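Local coordinates for protein tyrosine aminotransferase (Leishmania infantum, PDB 4IX8) that probably catalyses the transamination of L-tyrosine with 2-oxoglutarate, using pyridoxal 5'-phosphate as its cofactor, at residues T120-F125 with V291-L296; A153-C158 with D179-E184; A202-V207 with Q240-P245; S220-S225 with E409-S414. All blocks are in the same frame, centred on the assembly; numbering follows the deposited sequence.

Interaction 1: T120-F125 with V291-L296; sequences TYWRRF and VGWSIL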
# COMPACT_ATOMS: atom_id res chain seq x y z
N THR A 120 -2.03 23.41 -2.73
CA THR A 120 -2.96 24.52 -2.93
C THR A 120 -4.22 24.32 -2.11
O THR A 120 -4.75 25.26 -1.52
CB THR A 120 -3.36 24.66 -4.39
OG1 THR A 120 -2.19 24.90 -5.18
CG2 THR A 120 -4.36 25.80 -4.57
N TYR A 121 -4.70 23.08 -2.09
CA TYR A 121 -5.91 22.72 -1.33
C TYR A 121 -5.77 22.96 0.16
O TYR A 121 -6.65 23.55 0.77
CB TYR A 121 -6.28 21.26 -1.60
CG TYR A 121 -7.28 20.62 -0.66
CD1 TYR A 121 -8.66 20.77 -0.84
CD2 TYR A 121 -6.86 19.78 0.34
CE1 TYR A 121 -9.58 20.14 0.04
CE2 TYR A 121 -7.74 19.15 1.19
CZ TYR A 121 -9.09 19.33 1.06
OH TYR A 121 -9.90 18.68 1.95
N TRP A 122 -4.64 22.58 0.73
CA TRP A 122 -4.47 22.66 2.19
C TRP A 122 -4.33 24.10 2.64
O TRP A 122 -4.51 24.41 3.82
CB TRP A 122 -3.27 21.84 2.68
CG TRP A 122 -3.60 21.30 4.04
CD1 TRP A 122 -3.33 21.88 5.25
CD2 TRP A 122 -4.33 20.09 4.33
NE1 TRP A 122 -3.83 21.10 6.27
CE2 TRP A 122 -4.47 20.01 5.73
CE3 TRP A 122 -4.88 19.08 3.54
CZ2 TRP A 122 -5.12 18.96 6.35
CZ3 TRP A 122 -5.53 18.04 4.16
CH2 TRP A 122 -5.65 17.99 5.54
N ARG A 123 -4.06 25.00 1.69
CA ARG A 123 -3.92 26.42 1.98
C ARG A 123 -5.19 27.03 2.52
O ARG A 123 -5.13 28.01 3.25
CB ARG A 123 -3.48 27.17 0.73
CG ARG A 123 -2.17 26.63 0.20
CD ARG A 123 -1.26 27.70 -0.33
NE ARG A 123 0.10 27.21 -0.54
CZ ARG A 123 1.05 27.95 -1.10
NH1 ARG A 123 0.77 29.20 -1.52
NH2 ARG A 123 2.28 27.45 -1.24
N ARG A 124 -6.33 26.43 2.20
CA ARG A 124 -7.61 26.96 2.63
C ARG A 124 -7.78 26.79 4.13
O ARG A 124 -8.65 27.41 4.73
CB ARG A 124 -8.75 26.28 1.88
CG ARG A 124 -8.99 24.80 2.31
CD ARG A 124 -9.84 23.99 1.30
NE ARG A 124 -9.57 24.40 -0.09
CZ ARG A 124 -10.31 24.06 -1.15
NH1 ARG A 124 -11.41 23.34 -1.02
NH2 ARG A 124 -9.97 24.50 -2.35
N PHE A 125 -6.98 25.92 4.73
CA PHE A 125 -7.04 25.69 6.16
C PHE A 125 -6.14 26.65 6.94
O PHE A 125 -6.08 26.59 8.18
CB PHE A 125 -6.65 24.26 6.48
CG PHE A 125 -7.62 23.24 5.93
CD1 PHE A 125 -8.98 23.35 6.22
CD2 PHE A 125 -7.18 22.18 5.15
CE1 PHE A 125 -9.89 22.42 5.71
CE2 PHE A 125 -8.10 21.23 4.64
CZ PHE A 125 -9.45 21.35 4.92
N VAL A 291 -5.50 6.25 -2.06
CA VAL A 291 -4.74 7.47 -2.24
C VAL A 291 -4.88 8.33 -0.98
O VAL A 291 -5.97 8.50 -0.46
CB VAL A 291 -5.24 8.28 -3.46
CG1 VAL A 291 -4.41 9.55 -3.64
CG2 VAL A 291 -5.22 7.41 -4.75
N GLY A 292 -3.77 8.90 -0.55
CA GLY A 292 -3.73 9.84 0.56
C GLY A 292 -2.42 10.60 0.43
O GLY A 292 -1.73 10.45 -0.56
N TRP A 293 -2.07 11.38 1.42
CA TRP A 293 -0.86 12.16 1.35
C TRP A 293 -0.33 12.56 2.70
O TRP A 293 -1.05 12.47 3.69
CB TRP A 293 -1.10 13.41 0.55
CG TRP A 293 -2.27 14.32 1.03
CD1 TRP A 293 -2.28 15.14 2.13
CD2 TRP A 293 -3.54 14.52 0.39
NE1 TRP A 293 -3.49 15.80 2.22
CE2 TRP A 293 -4.27 15.45 1.16
CE3 TRP A 293 -4.14 13.99 -0.75
CZ2 TRP A 293 -5.57 15.84 0.84
CZ3 TRP A 293 -5.45 14.41 -1.08
CH2 TRP A 293 -6.13 15.32 -0.29
N SER A 294 0.91 13.04 2.72
CA SER A 294 1.50 13.64 3.90
C SER A 294 2.09 14.99 3.46
O SER A 294 2.61 15.12 2.35
CB SER A 294 2.59 12.73 4.53
OG SER A 294 3.75 12.68 3.71
N ILE A 295 1.99 15.98 4.34
CA ILE A 295 2.52 17.32 4.11
C ILE A 295 3.41 17.74 5.27
O ILE A 295 2.92 17.90 6.38
CB ILE A 295 1.42 18.37 4.01
CG1 ILE A 295 0.36 17.95 2.99
CG2 ILE A 295 1.99 19.75 3.66
CD1 ILE A 295 -0.86 18.83 2.97
N LEU A 296 4.69 17.98 4.99
CA LEU A 296 5.62 18.42 6.02
C LEU A 296 5.70 19.94 6.03
O LEU A 296 5.88 20.55 4.99
CB LEU A 296 7.02 17.84 5.78
CG LEU A 296 8.09 18.27 6.82
CD1 LEU A 296 7.81 17.68 8.14
CD2 LEU A 296 9.45 17.87 6.36
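The backbone bond from Phe125 N to Trp122 O is 3.0 Å long and closes a turn at residues 122-125. The Phe125 ring stands edge-on over one face of the Trp122 indole, with Phe125 CD2 3.5 Å above the Trp122 plane. Ile295 CD1 sits on the opposite face, towards the rim, and comes within 3.8 Å of Trp122 CG. The indole is therefore clasped between the edge of the Phe125 ring and a methyl from the strand. Trp122 NE1 is bonded to Ser264 OG, which should limit the swing of the ring.

Strand 292-297 lies in the mixed sheet of the large domain of this fold-type I aminotransferase, between strands 140-143 and 274-279. Trp293 and Ile295, two residues apart, both reach from it towards Tyr121 and Trp122. Trp293 has CG between its backbone N and carbonyl carbon (chi1 56°), and the indole runs out to the Trp122 ring. Trp122 CZ3 lies at the Trp293 edge, near its plane, 3.6 Å from Trp293 NE1. The two indole planes stand at 86°. Trp293 CZ2 also meets Tyr121 CE2, at 4.0 Å. These two side chains cross at about a right angle. The Tyr121 hydroxyl, OH, continues past this packing and is bonded to Glu254 OE2.

Interaction 2: A153-C158 with D179-E184; sequences ALTALC and DSYGIE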
# COMPACT_ATOMS: atom_id res chain seq x y z
N ALA A 153 5.87 7.78 7.55
CA ALA A 153 6.21 8.75 8.57
C ALA A 153 6.99 8.09 9.72
O ALA A 153 8.03 8.60 10.16
CB ALA A 153 4.95 9.44 9.10
N LEU A 154 6.48 6.97 10.23
CA LEU A 154 7.11 6.36 11.39
C LEU A 154 8.40 5.64 11.06
O LEU A 154 9.35 5.74 11.82
CB LEU A 154 6.14 5.39 12.03
CG LEU A 154 5.23 5.93 13.14
CD1 LEU A 154 4.80 7.33 12.94
CD2 LEU A 154 3.98 5.04 13.20
N THR A 155 8.46 4.88 9.97
CA THR A 155 9.63 4.04 9.75
C THR A 155 10.78 4.85 9.13
O THR A 155 11.89 4.37 9.03
CB THR A 155 9.28 2.82 8.85
OG1 THR A 155 8.86 3.25 7.57
CG2 THR A 155 8.20 2.03 9.47
N ALA A 156 10.51 6.07 8.69
CA ALA A 156 11.55 6.98 8.22
C ALA A 156 12.10 7.77 9.41
O ALA A 156 13.18 8.33 9.33
CB ALA A 156 11.00 7.93 7.13
N LEU A 157 11.39 7.75 10.54
CA LEU A 157 11.76 8.57 11.69
C LEU A 157 12.42 7.73 12.81
O LEU A 157 13.39 8.16 13.47
CB LEU A 157 10.50 9.29 12.23
CG LEU A 157 10.70 10.27 13.37
CD1 LEU A 157 11.46 11.53 12.91
CD2 LEU A 157 9.36 10.63 13.91
N CYS A 158 11.85 6.56 13.05
CA CYS A 158 12.19 5.75 14.23
C CYS A 158 12.99 4.51 13.84
O CYS A 158 12.86 3.95 12.75
CB CYS A 158 10.93 5.28 14.97
SG CYS A 158 9.82 6.60 15.39
N ASP A 179 4.12 -1.69 16.50
CA ASP A 179 4.47 -3.04 16.94
C ASP A 179 5.11 -3.82 15.79
O ASP A 179 5.96 -4.67 16.00
CB ASP A 179 3.24 -3.80 17.44
CG ASP A 179 2.69 -3.26 18.77
OD1 ASP A 179 3.43 -2.57 19.50
OD2 ASP A 179 1.48 -3.51 19.06
N SER A 180 4.65 -3.56 14.57
CA SER A 180 5.18 -4.27 13.42
C SER A 180 6.70 -4.00 13.27
O SER A 180 7.46 -4.88 12.86
CB SER A 180 4.48 -3.85 12.16
OG SER A 180 5.00 -4.56 11.07
N TYR A 181 7.10 -2.78 13.61
CA TYR A 181 8.43 -2.32 13.38
C TYR A 181 9.24 -2.24 14.64
O TYR A 181 10.35 -1.75 14.61
CB TYR A 181 8.42 -0.99 12.66
CG TYR A 181 8.10 -1.13 11.18
CD1 TYR A 181 9.09 -1.37 10.23
CD2 TYR A 181 6.81 -1.06 10.74
CE1 TYR A 181 8.76 -1.48 8.86
CE2 TYR A 181 6.48 -1.17 9.39
CZ TYR A 181 7.42 -1.38 8.48
OH TYR A 181 7.00 -1.49 7.17
N GLY A 182 8.70 -2.72 15.75
CA GLY A 182 9.46 -2.74 16.97
C GLY A 182 9.62 -1.36 17.57
O GLY A 182 10.46 -1.14 18.41
N ILE A 183 8.75 -0.44 17.17
CA ILE A 183 8.64 0.86 17.81
C ILE A 183 7.59 0.77 18.94
O ILE A 183 6.59 0.10 18.78
CB ILE A 183 8.22 1.90 16.80
CG1 ILE A 183 9.22 1.96 15.66
CG2 ILE A 183 8.08 3.27 17.45
CD1 ILE A 183 8.62 2.57 14.36
N GLU A 184 7.83 1.42 20.08
CA GLU A 184 6.85 1.40 21.15
C GLU A 184 5.81 2.49 20.94
O GLU A 184 6.17 3.67 20.80
CB GLU A 184 7.49 1.60 22.52
CG GLU A 184 6.47 1.60 23.66
CD GLU A 184 7.07 2.01 25.00
OE1 GLU A 184 8.32 1.94 25.21
OE2 GLU A 184 6.29 2.47 25.87
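Segments 153-158 and 179-184 each carry the C-terminal part of a helix. Thr155 CA and Tyr181 CA are one close pair, 7.4 Å apart. Cys158 CA and Ile183 CA are the other, at 7.0 Å. In the first segment, Leu154 O accepts from both Leu157 N and Cys158 N. In the second, a Schellman motif ends the helix at Gly182, whose phi is 73°. The chain then turns, and Ile183 faces the first segment just as Tyr181 does.

The Thr155 methyl meets the Tyr181 ring head on. Thr155 CG2 lies 3.3 Å from the centroid of the Tyr181 ring and only 1° off the normal, a well-centred CH-pi contact. All six ring carbons are about equally far from the methyl. The torsions place the methyl beside the backbone N, while Thr155 OG1 turns to Val151 O in its own helix. Ile183 makes the other half of the contact. Ile183 CD1 is 3.6 Å from Cys158 CB and 4.4 Å from Leu154 CB.

The second subunit also takes part: its Ser43 OG bonds Thr155 O, and its Leu316 packs on Tyr181. Within the chain, Leu313 of helix 304-313 touches Thr155. Leu154 and Cys158 touch Ile164 of strand 163-168. That strand, helix 173-181 and strand 184-191 form a beta-alpha-beta crossover.

Interaction 3: A202-V207 with Q240-P245; sequences AAAGMV and QQHQIP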
# COMPACT_ATOMS: atom_id res chain seq x y z
N ALA A 202 -0.01 14.59 31.90
CA ALA A 202 0.44 13.22 32.05
C ALA A 202 1.45 12.88 30.96
O ALA A 202 2.41 12.19 31.21
CB ALA A 202 -0.73 12.26 32.00
N ALA A 203 1.22 13.37 29.74
CA ALA A 203 2.08 13.06 28.61
C ALA A 203 3.51 13.50 28.84
O ALA A 203 4.45 12.85 28.37
CB ALA A 203 1.55 13.72 27.37
N ALA A 204 3.69 14.61 29.56
CA ALA A 204 5.02 15.13 29.81
C ALA A 204 5.93 14.12 30.51
O ALA A 204 7.11 14.04 30.20
CB ALA A 204 4.92 16.40 30.64
N GLY A 205 5.37 13.30 31.40
CA GLY A 205 6.15 12.34 32.18
C GLY A 205 6.53 11.12 31.36
O GLY A 205 7.26 10.25 31.82
N MET A 206 5.99 11.02 30.16
CA MET A 206 6.25 9.86 29.32
C MET A 206 7.38 10.08 28.31
O MET A 206 7.74 9.16 27.57
CB MET A 206 5.01 9.48 28.55
CG MET A 206 3.90 9.01 29.45
SD MET A 206 2.50 8.73 28.36
CE MET A 206 1.23 8.43 29.63
N VAL A 207 7.85 11.32 28.20
CA VAL A 207 8.87 11.67 27.22
C VAL A 207 10.25 11.28 27.73
O VAL A 207 10.62 11.61 28.85
CB VAL A 207 8.86 13.17 26.90
CG1 VAL A 207 9.94 13.52 25.88
CG2 VAL A 207 7.49 13.58 26.36
N GLN A 240 7.03 21.81 21.25
CA GLN A 240 8.14 22.73 21.29
C GLN A 240 9.00 22.54 22.56
O GLN A 240 10.22 22.46 22.48
CB GLN A 240 7.61 24.15 21.22
CG GLN A 240 8.67 25.25 21.31
CD GLN A 240 9.70 25.19 20.19
OE1 GLN A 240 9.36 25.09 19.01
NE2 GLN A 240 10.98 25.24 20.55
N GLN A 241 8.36 22.48 23.71
CA GLN A 241 9.02 22.29 24.97
C GLN A 241 9.83 21.00 24.94
O GLN A 241 10.96 20.95 25.40
CB GLN A 241 7.99 22.27 26.12
N HIS A 242 9.26 19.94 24.38
CA HIS A 242 9.93 18.65 24.40
C HIS A 242 10.76 18.36 23.14
O HIS A 242 11.42 17.34 23.05
CB HIS A 242 8.90 17.57 24.63
CG HIS A 242 8.27 17.67 25.97
ND1 HIS A 242 8.88 17.18 27.11
CD2 HIS A 242 7.13 18.28 26.39
CE1 HIS A 242 8.12 17.45 28.16
NE2 HIS A 242 7.06 18.12 27.75
N GLN A 243 10.70 19.27 22.16
CA GLN A 243 11.52 19.16 20.94
C GLN A 243 11.32 17.85 20.20
O GLN A 243 12.30 17.18 19.80
CB GLN A 243 13.00 19.38 21.27
CG GLN A 243 13.34 20.84 21.57
CD GLN A 243 14.80 21.02 21.94
OE1 GLN A 243 15.69 20.67 21.17
NE2 GLN A 243 15.07 21.54 23.14
N ILE A 244 10.05 17.50 19.99
CA ILE A 244 9.69 16.39 19.14
C ILE A 244 8.72 16.88 18.10
O ILE A 244 7.92 17.78 18.38
CB ILE A 244 9.05 15.27 19.95
CG1 ILE A 244 7.93 15.83 20.83
CG2 ILE A 244 10.11 14.58 20.83
CD1 ILE A 244 7.18 14.75 21.62
N PRO A 245 8.76 16.30 16.89
CA PRO A 245 7.85 16.65 15.80
C PRO A 245 6.42 16.21 16.08
O PRO A 245 6.21 15.28 16.85
CB PRO A 245 8.41 15.89 14.61
CG PRO A 245 9.08 14.71 15.23
CD PRO A 245 9.71 15.26 16.48
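Val207 holds CG1 opposite its backbone N (chi1 180°) and CG2 beside that N. His242 CG lies beside the backbone N and opposite the carbonyl carbon (chi1 -65°). The two choices bring the valine fork up to the imidazole. Val207 CG2 lies over one face of the His242 ring, shifted towards the rim. It is 4.2 Å from the ring centroid and 24° off the normal, an off-centre CH-pi contact. The ring atom nearest to Val207 CG2 is His242 ND1, at 3.9 Å, and Val207 CG1 is 4.0 Å from the same ND1. Both branches thus gather at the ND1 side.

The NE2 side of the ring meets Ala204 of helix 200-204. Ala204 CB is 4.0 Å from His242 NE2 and comes in at a slant. Ala204 also begins the type I beta turn that ends at Val207, which joins these two contacts through one short piece of chain.

Helix 229-242 is the crossover helix of a beta-alpha-beta unit between strands 211-217 and 246-249. A Schellman motif ends it, with Gln243 as the residue of positive phi. Pro245 then leads into strand 246-249. Phe238, one turn back in the helix, touches Ala204 and Val207 and also meets the His242 ring. The contact lies near the surface. Gln243 OE1 accepts a hydrogen bond from Arg38 N of the second subunit.

Interaction 4: S220-S225 with E409-S414; sequences SNPCGS and EIFGMS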
# COMPACT_ATOMS: atom_id res chain seq x y z
N SER A 220 -11.20 13.24 15.44
CA SER A 220 -10.83 11.90 15.92
C SER A 220 -11.75 10.74 15.51
O SER A 220 -12.96 10.83 15.59
CB SER A 220 -10.76 11.92 17.44
OG SER A 220 -10.81 10.59 17.91
N ASN A 221 -11.13 9.67 15.02
CA ASN A 221 -11.66 8.32 15.03
C ASN A 221 -10.95 7.60 16.18
O ASN A 221 -9.74 7.46 16.10
CB ASN A 221 -11.39 7.62 13.67
CG ASN A 221 -11.71 6.14 13.70
OD1 ASN A 221 -12.27 5.63 14.68
ND2 ASN A 221 -11.38 5.44 12.61
N PRO A 222 -11.66 7.07 17.20
CA PRO A 222 -13.10 6.81 17.31
C PRO A 222 -13.95 7.84 18.05
O PRO A 222 -15.14 7.55 18.11
CB PRO A 222 -13.12 5.50 18.10
CG PRO A 222 -11.99 5.68 19.07
CD PRO A 222 -10.95 6.51 18.37
N CYS A 223 -13.43 8.97 18.55
CA CYS A 223 -14.17 9.77 19.58
C CYS A 223 -15.16 10.81 19.01
O CYS A 223 -16.05 11.28 19.71
CB CYS A 223 -13.16 10.51 20.48
SG CYS A 223 -11.99 9.41 21.28
N GLY A 224 -14.96 11.20 17.75
CA GLY A 224 -15.81 12.18 17.10
C GLY A 224 -15.49 13.61 17.51
O GLY A 224 -16.25 14.55 17.21
N SER A 225 -14.39 13.79 18.21
CA SER A 225 -14.02 15.09 18.73
C SER A 225 -13.46 15.98 17.65
O SER A 225 -12.89 15.51 16.66
CB SER A 225 -12.97 14.94 19.84
OG SER A 225 -11.83 14.24 19.34
N GLU A 409 -11.47 -1.47 23.88
CA GLU A 409 -10.22 -2.22 24.03
C GLU A 409 -9.41 -2.20 22.72
O GLU A 409 -8.24 -1.89 22.71
CB GLU A 409 -10.54 -3.66 24.41
CG GLU A 409 -9.55 -4.35 25.28
CD GLU A 409 -9.94 -5.81 25.52
OE1 GLU A 409 -9.24 -6.69 24.95
OE2 GLU A 409 -10.94 -6.08 26.24
N ILE A 410 -10.08 -2.49 21.62
CA ILE A 410 -9.49 -2.50 20.29
C ILE A 410 -8.72 -1.22 19.97
O ILE A 410 -7.79 -1.24 19.17
CB ILE A 410 -10.62 -2.70 19.22
CG1 ILE A 410 -11.25 -4.07 19.39
CG2 ILE A 410 -10.13 -2.58 17.81
CD1 ILE A 410 -10.27 -5.22 19.33
N PHE A 411 -9.16 -0.11 20.55
CA PHE A 411 -8.62 1.19 20.25
C PHE A 411 -7.73 1.70 21.37
O PHE A 411 -7.33 2.86 21.33
CB PHE A 411 -9.75 2.20 20.01
CG PHE A 411 -10.68 1.84 18.87
CD1 PHE A 411 -11.81 1.06 19.09
CD2 PHE A 411 -10.41 2.29 17.57
CE1 PHE A 411 -12.68 0.74 18.06
CE2 PHE A 411 -11.26 1.97 16.52
CZ PHE A 411 -12.40 1.18 16.76
N GLY A 412 -7.49 0.88 22.39
CA GLY A 412 -6.63 1.27 23.50
C GLY A 412 -7.31 1.83 24.74
O GLY A 412 -6.63 2.31 25.66
N MET A 413 -8.64 1.74 24.82
CA MET A 413 -9.32 2.22 26.03
C MET A 413 -10.59 1.42 26.32
O MET A 413 -11.60 1.58 25.65
CB MET A 413 -9.66 3.70 25.95
CG MET A 413 -10.19 4.20 27.25
SD MET A 413 -10.34 6.00 27.38
CE MET A 413 -8.64 6.52 27.55
N SER A 414 -10.46 0.54 27.30
CA SER A 414 -11.51 -0.29 27.81
C SER A 414 -12.59 0.55 28.44
O SER A 414 -12.33 1.67 28.87
CB SER A 414 -10.97 -1.29 28.86
OG SER A 414 -10.47 -2.45 28.18
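Pro222 lies over one face of the Phe411 ring, in a loop of the fold-type I aminotransferase active site. The peptide before Pro222 is cis, in the Asn-Pro pair that follows strand 211-217. The close part of the contact is this proline against the ring. Pro222 CG is 4.0 Å from Phe411 CD2, and Pro222 CB stands 4.2 Å above the Phe411 ring plane, towards the rim. Ile410 CG2 covers the opposite face, so the ring is held between two aliphatic groups. Phe411 carries CG beside its backbone N (chi1 -59°), which directs the ring at the proline.

Away from the proline the contact is looser. Asn221 OD1 is 4.2 Å from Phe411 CE2, and in segment 409-414 Glu409 and Ser414 are exposed.

Asn221 has its polar partners in the active site. Its ND2 bonds O3 of the pyridoxal phosphate group on Lys282, and its OD1 accepts from Arg418 NH1. Arg418 also touches both Pro222 and Phe411. Within the loop, Ser220 OG accepts from Cys223 N at 3.1 Å, an ST motif with an N-H...O angle of 160°.

Interactions 1, 2 and 3 all border the eight-stranded sheet. Interaction 1 packs on strand 292-297, near one margin. Interactions 2 and 3 lie beside parallel strands further in, with centres 18 Å apart, and both touch the second subunit. Interaction 4 joins the loop after strand 211-217 to the loop between strands 403-407 and 416-420 of the five-stranded sheet. It thereby ties the two sheets together beside the cofactor. Its centre is 21 to 25 Å from the others. Along the chain, interactions 2 and 3 fall in series between the two segments of interaction 1. Interaction 4 alternates with interactions 1 and 3, and in it residues from two distant parts of the chain meet beside the cofactor.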